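PDB 6G7N: extracellular solute-binding protein, family 1 from Trichodesmium erythraeum IMS101, which binds ferric iron and probably delivers it to an ABC transporter in the cytoplasmic membrane for uptake into the cell. Local coordinates for residues A[101-106]-A[139-144]; A[175-180]-A[193-198]; A[199-204]-A[266-271]. One frame throughout, in Å; residues are numbered along the deposited sequence.

Contact 1: residues A[101-106]-A[139-144]. With FE (Fe (III) ion), chain E; DAL (D-alanine), chain C.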
loop_
_atom_site.group_PDB
_atom_site.type_symbol
_atom_site.label_atom_id
_atom_site.label_comp_id
_atom_site.label_asym_id
_atom_site.label_seq_id
_atom_site.Cartn_x
_atom_site.Cartn_y
_atom_site.Cartn_z
ATOM N N ARG A 101 4.651 -0.018 -1.642
ATOM C CA ARG A 101 4.900 0.019 -0.199
ATOM C C ARG A 101 5.086 -1.410 0.286
ATOM O O ARG A 101 4.636 -2.353 -0.323
ATOM C CB ARG A 101 3.780 0.748 0.553
ATOM C CG ARG A 101 2.363 0.162 0.379
ATOM C CD ARG A 101 1.546 0.761 -0.762
ATOM N NE ARG A 101 1.340 2.194 -0.677
ATOM C CZ ARG A 101 0.546 2.808 0.215
ATOM N NH1 ARG A 101 0.517 4.121 0.253
ATOM N NH2 ARG A 101 -0.189 2.121 1.082
ATOM N N ALA A 102 5.740 -1.566 1.427
ATOM C CA ALA A 102 5.911 -2.891 2.065
ATOM C C ALA A 102 5.318 -2.853 3.456
ATOM O O ALA A 102 5.472 -1.869 4.175
ATOM C CB ALA A 102 7.389 -3.261 2.155
ATOM N N ARG A 103 4.622 -3.932 3.846
ATOM C CA ARG A 103 4.103 -4.027 5.206
ATOM C C ARG A 103 5.111 -4.851 6.002
ATOM O O ARG A 103 5.303 -6.039 5.749
ATOM C CB ARG A 103 2.670 -4.571 5.250
ATOM C CG ARG A 103 1.974 -4.318 6.592
ATOM C CD ARG A 103 0.466 -4.163 6.443
ATOM N NE ARG A 103 -0.203 -3.684 7.648
ATOM C CZ ARG A 103 -0.172 -2.410 8.061
ATOM N NH1 ARG A 103 0.490 -1.477 7.396
ATOM N NH2 ARG A 103 -0.828 -2.060 9.170
ATOM N N VAL A 104 5.798 -4.164 6.917
ATOM C CA VAL A 104 7.022 -4.645 7.530
ATOM C C VAL A 104 6.883 -4.759 9.029
ATOM O O VAL A 104 5.942 -4.236 9.629
ATOM C CB VAL A 104 8.205 -3.738 7.157
ATOM C CG1 VAL A 104 8.379 -3.728 5.640
ATOM C CG2 VAL A 104 8.014 -2.330 7.720
ATOM N N ILE A 105 7.892 -5.421 9.632
ATOM C CA ILE A 105 7.988 -5.474 11.096
ATOM C C ILE A 105 8.820 -4.281 11.549
ATOM O O ILE A 105 9.997 -4.127 11.176
ATOM C CB ILE A 105 8.603 -6.781 11.588
ATOM C CG1 ILE A 105 7.721 -7.979 11.221
ATOM C CG2 ILE A 105 8.782 -6.740 13.109
ATOM C CD1 ILE A 105 8.396 -9.326 11.375
ATOM N N MET A 106 8.197 -3.414 12.339
ATOM C CA MET A 106 8.875 -2.297 13.011
ATOM C C MET A 106 9.306 -2.806 14.379
ATOM O O MET A 106 8.491 -3.425 15.092
ATOM C CB MET A 106 7.915 -1.125 13.177
ATOM C CG MET A 106 7.329 -0.604 11.867
ATOM S SD MET A 106 8.602 0.172 10.833
ATOM C CE MET A 106 7.592 0.691 9.418
ATOM N N ASN A 139 -8.678 -1.611 8.960
ATOM C CA ASN A 139 -7.701 -1.023 8.060
ATOM C C ASN A 139 -7.390 -1.943 6.868
ATOM O O ASN A 139 -7.106 -3.126 7.031
ATOM C CB ASN A 139 -6.439 -0.738 8.855
ATOM C CG ASN A 139 -5.272 -0.394 7.963
ATOM O OD1 ASN A 139 -4.369 -1.212 7.757
ATOM N ND2 ASN A 139 -5.273 0.813 7.415
ATOM N N ILE A 140 -7.435 -1.361 5.667
ATOM C CA ILE A 140 -7.220 -2.121 4.439
ATOM C C ILE A 140 -5.828 -2.749 4.358
ATOM O O ILE A 140 -5.696 -3.831 3.803
ATOM C CB ILE A 140 -7.542 -1.240 3.186
ATOM C CG1 ILE A 140 -7.623 -2.077 1.906
ATOM C CG2 ILE A 140 -6.492 -0.146 2.991
ATOM C CD1 ILE A 140 -8.812 -2.986 1.813
ATOM N N TYR A 141 -4.797 -2.089 4.902
ATOM C CA TYR A 141 -3.461 -2.664 4.827
ATOM C C TYR A 141 -3.407 -4.021 5.533
ATOM O O TYR A 141 -2.793 -4.980 5.056
ATOM C CB TYR A 141 -2.393 -1.756 5.412
ATOM C CG TYR A 141 -2.450 -0.291 5.027
ATOM C CD1 TYR A 141 -2.793 0.105 3.727
ATOM C CD2 TYR A 141 -2.120 0.697 5.932
ATOM C CE1 TYR A 141 -2.833 1.442 3.380
ATOM C CE2 TYR A 141 -2.134 2.052 5.589
ATOM C CZ TYR A 141 -2.471 2.428 4.308
ATOM O OH TYR A 141 -2.522 3.747 3.972
ATOM N N ASN A 142 -4.029 -4.067 6.714
ATOM C CA ASN A 142 -4.100 -5.296 7.481
ATOM C C ASN A 142 -4.970 -6.342 6.782
ATOM O O ASN A 142 -4.630 -7.528 6.779
ATOM C CB ASN A 142 -4.700 -5.016 8.861
ATOM C CG ASN A 142 -3.729 -4.368 9.813
ATOM O OD1 ASN A 142 -2.503 -4.428 9.627
ATOM N ND2 ASN A 142 -4.269 -3.783 10.904
ATOM N N GLN A 143 -6.108 -5.922 6.241
ATOM C CA GLN A 143 -6.960 -6.849 5.514
ATOM C C GLN A 143 -6.182 -7.493 4.353
ATOM O O GLN A 143 -6.260 -8.702 4.129
ATOM C CB GLN A 143 -8.216 -6.153 5.018
ATOM C CG GLN A 143 -9.139 -5.724 6.142
ATOM C CD GLN A 143 -10.248 -4.804 5.708
ATOM O OE1 GLN A 143 -10.419 -4.524 4.528
ATOM N NE2 GLN A 143 -10.995 -4.300 6.671
ATOM N N SER A 144 -5.389 -6.683 3.637
ATOM C CA SER A 144 -4.637 -7.203 2.516
ATOM C C SER A 144 -3.526 -8.166 2.943
ATOM O O SER A 144 -3.285 -9.176 2.284
ATOM C CB SER A 144 -4.090 -6.046 1.659
ATOM O OG SER A 144 -5.187 -5.470 0.951
HETATM FE FE FE E . -1.046 5.021 4.074
HETATM N N DAL C . -2.562 6.646 3.989
HETATM C CA DAL C . -2.133 7.615 2.926
HETATM C CB DAL C . -3.346 8.241 2.256
HETATM C C DAL C . -1.202 7.016 1.924
HETATM O O DAL C . -0.792 5.864 2.173
HETATM O OXT DAL C . -0.895 7.703 0.912
#

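Contact 2: residues A[175-180]-A[193-198]. With FE (Fe (III) ion), chain E; DAL (D-alanine), chain C.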
loop_
_atom_site.group_PDB
_atom_site.type_symbol
_atom_site.label_atom_id
_atom_site.label_comp_id
_atom_site.label_asym_id
_atom_site.label_seq_id
_atom_site.Cartn_x
_atom_site.Cartn_y
_atom_site.Cartn_z
ATOM N N GLY A 175 -5.226 3.469 17.198
ATOM C CA GLY A 175 -4.453 4.406 16.391
ATOM C C GLY A 175 -4.075 3.889 15.011
ATOM O O GLY A 175 -4.425 2.760 14.649
ATOM N N ASN A 176 -3.362 4.737 14.256
ATOM C CA ASN A 176 -2.971 4.429 12.885
ATOM C C ASN A 176 -1.580 3.795 12.833
ATOM O O ASN A 176 -1.043 3.365 13.869
ATOM C CB ASN A 176 -3.110 5.708 12.043
ATOM C CG ASN A 176 -2.198 6.820 12.485
ATOM O OD1 ASN A 176 -1.248 6.603 13.231
ATOM N ND2 ASN A 176 -2.504 8.037 12.042
ATOM N N ASP A 177 -0.997 3.646 11.644
ATOM C CA ASP A 177 0.292 2.973 11.551
ATOM C C ASP A 177 1.385 3.744 12.296
ATOM O O ASP A 177 2.220 3.171 12.964
ATOM C CB ASP A 177 0.751 2.757 10.087
ATOM C CG ASP A 177 0.300 1.442 9.456
ATOM O OD1 ASP A 177 -0.591 0.738 10.020
ATOM O OD2 ASP A 177 0.857 1.113 8.384
ATOM N N THR A 178 1.363 5.072 12.139
ATOM C CA THR A 178 2.342 5.919 12.829
ATOM C C THR A 178 2.248 5.757 14.352
ATOM O O THR A 178 3.263 5.739 15.056
ATOM C CB THR A 178 2.134 7.381 12.392
ATOM O OG1 THR A 178 2.359 7.464 10.984
ATOM C CG2 THR A 178 3.012 8.339 13.162
ATOM N N ALA A 179 1.028 5.612 14.850
ATOM C CA ALA A 179 0.825 5.377 16.280
ATOM C C ALA A 179 1.474 4.072 16.719
ATOM O O ALA A 179 1.981 3.990 17.844
ATOM C CB ALA A 179 -0.646 5.396 16.634
ATOM N N GLN A 180 1.492 3.056 15.846
ATOM C CA GLN A 180 2.145 1.796 16.230
ATOM C C GLN A 180 3.659 1.999 16.327
ATOM O O GLN A 180 4.301 1.489 17.236
ATOM C CB GLN A 180 1.801 0.663 15.264
ATOM C CG GLN A 180 0.334 0.520 14.926
ATOM C CD GLN A 180 -0.598 0.552 16.098
ATOM O OE1 GLN A 180 -0.389 -0.133 17.099
ATOM N NE2 GLN A 180 -1.643 1.370 15.982
ATOM N N LEU A 193 3.439 -3.986 13.228
ATOM C CA LEU A 193 3.363 -3.999 11.761
ATOM C C LEU A 193 2.925 -2.630 11.288
ATOM O O LEU A 193 2.012 -2.027 11.854
ATOM C CB LEU A 193 2.396 -5.064 11.234
ATOM C CG LEU A 193 2.746 -6.516 11.477
ATOM C CD1 LEU A 193 1.819 -7.527 10.800
ATOM C CD2 LEU A 193 4.150 -6.887 11.018
ATOM N N ALA A 194 3.586 -2.141 10.243
ATOM C CA ALA A 194 3.240 -0.848 9.634
ATOM C C ALA A 194 3.815 -0.818 8.232
ATOM O O ALA A 194 4.705 -1.596 7.903
ATOM C CB ALA A 194 3.750 0.318 10.461
ATOM N N ASN A 195 3.341 0.134 7.430
ATOM C CA ASN A 195 3.915 0.307 6.099
ATOM C C ASN A 195 5.251 1.057 6.194
ATOM O O ASN A 195 5.406 1.985 6.990
ATOM C CB ASN A 195 2.948 1.041 5.165
ATOM C CG ASN A 195 1.747 0.216 4.736
ATOM O OD1 ASN A 195 1.747 -1.020 4.855
ATOM N ND2 ASN A 195 0.726 0.894 4.221
ATOM N N SER A 196 6.157 0.662 5.306
ATOM C CA SER A 196 7.515 1.173 5.236
ATOM C C SER A 196 7.593 2.704 5.212
ATOM O O SER A 196 8.449 3.306 5.888
ATOM C CB SER A 196 8.167 0.576 3.963
ATOM O OG SER A 196 7.366 0.776 2.789
ATOM N N TYR A 197 6.730 3.331 4.412
ATOM C CA TYR A 197 6.804 4.761 4.210
ATOM C C TYR A 197 6.495 5.563 5.462
ATOM O O TYR A 197 6.863 6.740 5.526
ATOM C CB TYR A 197 5.929 5.200 3.012
ATOM C CG TYR A 197 4.477 4.868 3.148
ATOM C CD1 TYR A 197 3.590 5.694 3.810
ATOM C CD2 TYR A 197 3.962 3.697 2.605
ATOM C CE1 TYR A 197 2.242 5.363 3.921
ATOM C CE2 TYR A 197 2.619 3.353 2.721
ATOM C CZ TYR A 197 1.749 4.158 3.418
ATOM O OH TYR A 197 0.446 3.786 3.594
ATOM N N TYR A 198 5.826 4.979 6.457
ATOM C CA TYR A 198 5.541 5.726 7.683
ATOM C C TYR A 198 6.807 5.923 8.519
ATOM O O TYR A 198 6.940 6.943 9.206
ATOM C CB TYR A 198 4.424 5.076 8.516
ATOM C CG TYR A 198 3.068 5.154 7.874
ATOM C CD1 TYR A 198 2.432 6.369 7.666
ATOM C CD2 TYR A 198 2.423 4.005 7.433
ATOM C CE1 TYR A 198 1.195 6.428 7.071
ATOM C CE2 TYR A 198 1.185 4.067 6.822
ATOM C CZ TYR A 198 0.577 5.280 6.627
ATOM O OH TYR A 198 -0.643 5.348 5.996
HETATM FE FE FE E . -1.046 5.021 4.074
HETATM N N DAL C . -2.562 6.646 3.989
HETATM C CA DAL C . -2.133 7.615 2.926
HETATM C CB DAL C . -3.346 8.241 2.256
HETATM C C DAL C . -1.202 7.016 1.924
HETATM O O DAL C . -0.792 5.864 2.173
HETATM O OXT DAL C . -0.895 7.703 0.912
HETATM O O HOH W 1 -0.613 -1.182 12.209
HETATM O O HOH W 2 4.722 8.540 9.917
#

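Contact 3: residues A[199-204]-A[266-271]. With DAL (D-alanine), chain C.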
loop_
_atom_site.group_PDB
_atom_site.type_symbol
_atom_site.label_atom_id
_atom_site.label_comp_id
_atom_site.label_asym_id
_atom_site.label_seq_id
_atom_site.Cartn_x
_atom_site.Cartn_y
_atom_site.Cartn_z
ATOM N N LEU A 199 7.726 4.958 8.505
ATOM C CA LEU A 199 8.985 5.166 9.200
ATOM C C LEU A 199 9.837 6.194 8.453
ATOM O O LEU A 199 10.430 7.092 9.075
ATOM C CB LEU A 199 9.740 3.856 9.397
ATOM C CG LEU A 199 11.025 3.964 10.191
ATOM C CD1 LEU A 199 10.814 4.496 11.617
ATOM C CD2 LEU A 199 11.725 2.616 10.248
ATOM N N ALA A 200 9.887 6.066 7.125
ATOM C CA ALA A 200 10.571 7.061 6.308
ATOM C C ALA A 200 10.067 8.482 6.532
ATOM O O ALA A 200 10.840 9.447 6.566
ATOM C CB ALA A 200 10.500 6.661 4.861
ATOM N N ARG A 201 8.747 8.613 6.666
ATOM C CA ARG A 201 8.137 9.913 6.896
ATOM C C ARG A 201 8.673 10.555 8.190
ATOM O O ARG A 201 8.996 11.754 8.205
ATOM C CB ARG A 201 6.636 9.764 6.961
ATOM C CG ARG A 201 5.898 11.061 7.019
ATOM C CD ARG A 201 4.398 10.830 7.115
ATOM N NE ARG A 201 3.815 10.177 5.932
ATOM C CZ ARG A 201 2.523 9.898 5.829
ATOM N NH1 ARG A 201 1.707 10.143 6.854
ATOM N NH2 ARG A 201 2.027 9.358 4.727
ATOM N N LEU A 202 8.789 9.748 9.259
ATOM C CA LEU A 202 9.348 10.241 10.510
ATOM C C LEU A 202 10.794 10.633 10.375
ATOM O O LEU A 202 11.227 11.653 10.947
ATOM C CB LEU A 202 9.152 9.212 11.626
ATOM C CG LEU A 202 7.718 8.976 12.049
ATOM C CD1 LEU A 202 7.627 7.666 12.822
ATOM C CD2 LEU A 202 7.171 10.114 12.893
ATOM N N LYS A 203 11.572 9.807 9.666
ATOM C CA LYS A 203 13.021 10.024 9.463
ATOM C C LYS A 203 13.315 11.330 8.726
ATOM O O LYS A 203 14.422 11.856 8.835
ATOM C CB LYS A 203 13.666 8.893 8.649
ATOM C CG LYS A 203 13.775 7.527 9.312
ATOM C CD LYS A 203 15.097 7.343 10.048
ATOM C CE LYS A 203 15.219 5.946 10.637
ATOM N NZ LYS A 203 16.598 5.662 11.120
ATOM N N ARG A 204 12.331 11.809 7.959
ATOM C CA ARG A 204 12.387 13.132 7.299
ATOM C C ARG A 204 11.656 14.330 7.960
ATOM O O ARG A 204 11.968 15.456 7.588
ATOM C CB ARG A 204 11.875 13.012 5.854
ATOM C CG ARG A 204 12.680 12.090 4.973
ATOM C CD ARG A 204 12.114 12.037 3.563
ATOM N NE ARG A 204 12.388 13.247 2.799
ATOM C CZ ARG A 204 11.842 13.523 1.621
ATOM N NH1 ARG A 204 12.160 14.646 0.996
ATOM N NH2 ARG A 204 10.972 12.680 1.067
ATOM N N GLU A 266 8.483 9.417 -4.466
ATOM C CA GLU A 266 9.117 10.176 -3.414
ATOM C C GLU A 266 8.156 11.070 -2.669
ATOM O O GLU A 266 8.376 11.332 -1.479
ATOM C CB GLU A 266 10.323 10.940 -3.940
ATOM C CG GLU A 266 11.423 9.978 -4.353
ATOM C CD GLU A 266 12.698 10.643 -4.794
ATOM O OE1 GLU A 266 12.808 11.901 -4.758
ATOM O OE2 GLU A 266 13.616 9.890 -5.207
ATOM N N GLY A 267 7.044 11.447 -3.300
ATOM C CA GLY A 267 6.043 12.287 -2.666
ATOM C C GLY A 267 5.451 11.651 -1.405
ATOM O O GLY A 267 4.954 12.366 -0.534
ATOM N N ASN A 268 5.435 10.326 -1.330
ATOM C CA ASN A 268 5.029 9.637 -0.122
ATOM C C ASN A 268 6.059 8.653 0.398
ATOM O O ASN A 268 5.689 7.707 1.102
ATOM C CB ASN A 268 3.667 8.947 -0.299
ATOM C CG ASN A 268 3.070 8.479 1.019
ATOM O OD1 ASN A 268 3.188 9.179 2.052
ATOM N ND2 ASN A 268 2.380 7.332 0.997
ATOM N N ASN A 269 7.327 8.853 0.071
ATOM C CA ASN A 269 8.376 7.963 0.548
ATOM C C ASN A 269 8.128 6.496 0.239
ATOM O O ASN A 269 8.495 5.625 1.018
ATOM C CB ASN A 269 8.638 8.163 2.046
ATOM C CG ASN A 269 8.969 9.588 2.371
ATOM O OD1 ASN A 269 9.931 10.136 1.862
ATOM N ND2 ASN A 269 8.145 10.211 3.207
ATOM N N GLU A 270 7.549 6.243 -0.939
ATOM C CA GLU A 270 7.311 4.909 -1.479
ATOM C C GLU A 270 8.433 4.534 -2.460
ATOM O O GLU A 270 9.254 5.382 -2.850
ATOM C CB GLU A 270 5.909 4.821 -2.111
ATOM C CG GLU A 270 4.834 4.897 -1.058
ATOM C CD GLU A 270 3.418 4.768 -1.596
ATOM O OE1 GLU A 270 3.140 3.820 -2.393
ATOM O OE2 GLU A 270 2.546 5.582 -1.199
ATOM N N TYR A 271 8.453 3.258 -2.830
ATOM C CA TYR A 271 9.385 2.768 -3.838
ATOM C C TYR A 271 8.770 2.930 -5.217
ATOM O O TYR A 271 7.566 2.769 -5.392
ATOM C CB TYR A 271 9.677 1.282 -3.597
ATOM C CG TYR A 271 10.329 0.959 -2.270
ATOM C CD1 TYR A 271 11.714 0.986 -2.142
ATOM C CD2 TYR A 271 9.591 0.653 -1.138
ATOM C CE1 TYR A 271 12.334 0.729 -0.920
ATOM C CE2 TYR A 271 10.211 0.394 0.099
ATOM C CZ TYR A 271 11.576 0.439 0.194
ATOM O OH TYR A 271 12.159 0.188 1.439
HETATM N N DAL C . -2.562 6.646 3.989
HETATM C CA DAL C . -2.133 7.615 2.926
HETATM C CB DAL C . -3.346 8.241 2.256
HETATM C C DAL C . -1.202 7.016 1.924
HETATM O O DAL C . -0.792 5.864 2.173
HETATM O OXT DAL C . -0.895 7.703 0.912
HETATM O O HOH W 3 5.559 8.888 3.874
#

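Contact 1: residues A[101-106]-A[139-144]
R101 and Y141 meet beside the ferric ion, Y141 as a direct ligand and R101 through the D-alanine that chelates the metal. This is the iron site of a solute-binding protein of the PBP clan, where strand 96-108 of the mixed sheet faces the start of helix 140-167; the axes of the two short segments approach to 10.3 Å and run nearly perpendicular. Y141 OH binds the iron at 1.9 Å, and a phenol suits the place because its hard oxygen is a good ligand for ferric iron. R101 NH1 donates to the carboxylate O of D-alanine, 2.9 Å away, in a fairly straight bond of 163°. The same guanidinium presents its edge to the tyrosine, NH2 lying 3.6 Å from Y141 CE1. R101 bends at chi2 and chi3 on its way to the ligand, and a salt bridge with E270 gives NH1 a second partner. The nearby positive charge would probably favour the phenolate form of the iron-binding tyrosines.

R103 forms the next shell. Its CG stands anti to the backbone N (chi1 -164°) and the chain stays extended to NE, carrying the guanidinium over to the helix, where Y141 CB lies against one of its faces, 3.5 Å from NH1. The strongest polar partner of R103 is D177, which forms a salt bridge with NH1. On the helix, R103 grips N142 side-on: NE and NH2 both donate to the single oxygen OD1, at 3.1 and 2.9 Å, from the same face of the amide plane. ND2 of that amide is bonded to S136 O, and the backbone is capped: N139, the N-cap of helix 140-167, accepts through OD1 from N142 N at 3.1 Å.

Contact 2: residues A[175-180]-A[193-198]
D177 carries the direct polar link to segment 193-198: N195 N donates to its OD2 at 2.8 Å, from above the carboxylate plane. A carboxylate suits the spot because the same oxygen also takes the salt bridge from R103. With an alanine here, N195 N would probably lose its acceptor and R103 its charge partner. Two waters extend the polar links, one donating to both D177 OD1 and L193 O, the other joining T178 OG1 to Y198 O. N176 caps the start of helix 177-186, its OD1 accepting from A179 N.

Packing comes from the same residues. D177 CB lies 3.4 Å from Y198 CD2, while T178 OG1 approaches CD1 of that ring at 3.5 Å. The small A194 allows the carboxylate to sit close to the strand, OD2 being 3.3 Å from A194 CA. In the fold, strand 191-195 runs parallel to strand 132-133, with helices 140-167 and 177-186 in the connection, and passes straight into helix 196-204.

Metal bonds fall to the paired tyrosines at that strand-to-helix turn. Y197 OH and Y198 OH each bind the iron at 2.0 Å. CG of Y197 is wedged between its backbone N and carbonyl carbon (chi1 59°), which brings CE1 over one face of the Y198 ring, toward its rim. N195 ND2 donates to Y197 OH at 3.0 Å, nearly straight at 163°.

Contact 3: residues A[199-204]-A[266-271]
The R201 guanidinium meets the amide of N268 at its edge: NH2 donates to N268 OD1 at 2.9 Å, in the carbonyl plane and on a lone pair, with the two flat groups turned 47° apart. The R204 guanidinium also works through its edge, its NH2 donating to N269 OD1 at 2.9 Å across planes 78° apart. This second bond belongs to one of two deposited R204 conformers, so it is a less certain tie than the first. Arginine suits both positions, being long enough to reach from helix 196-204 to the loop.

A water lies between these groups. It accepts from R201 NE and from N269 ND2, each at 3.0 Å, and is well placed to give a proton to N268 OD1. Carbon meets carbon where A200 CB lies 3.7 Å from N269 CB, and a small helix residue lets the loop come close.

Asparagine fits the loop as well as the contact. Residues 266 to 269 make a type I turn, and N269, with its positive phi of 54°, is the C-prime residue of a Schellman motif that ends helix 258-266, a conformation asparagine tolerates better than most residues. In N268 the first torsion sets CG opposite the backbone N, which carries the amide into the pocket; ND2 donates to E270 OE2 at 2.8 Å and comes within 3.3 Å of OXT of D-alanine. R201 on the amide oxygen and E270 on the nitrogen together set its orientation; S99 and S234 bond to OE1 of E270.

In the fold, the loop leaves helix 258-266 and leads into strand 271-272, beside strand 96-108. Y197, at the start of helix 196-204, packs against N268, N269 and E270, while L202 turns from the loop toward helix 208-216.

How the contacts relate
The three contacts converge on one pocket, to which contact 1 supplies Y141, contact 2 adds Y197 and Y198 as further iron ligands, and contact 3 brings N268 to D-alanine. Contacts 1 and 2 have centres about 8 Å apart and lie on neighbouring strands of one sheet, 96-108 and 191-195; R103 NH1 and D177 OD2 join them at 2.8 Å. Contact 3, centred about 15 Å from contact 1, is tied to it by R101 NH1 and E270 OE2, 2.9 Å apart. Helix 196-204 serves both contacts 2 and 3, whose centres are about 12 Å apart, and Y197 CB packs 3.2 Å from N268 O. Y11 supplies another hydrogen bond to D-alanine.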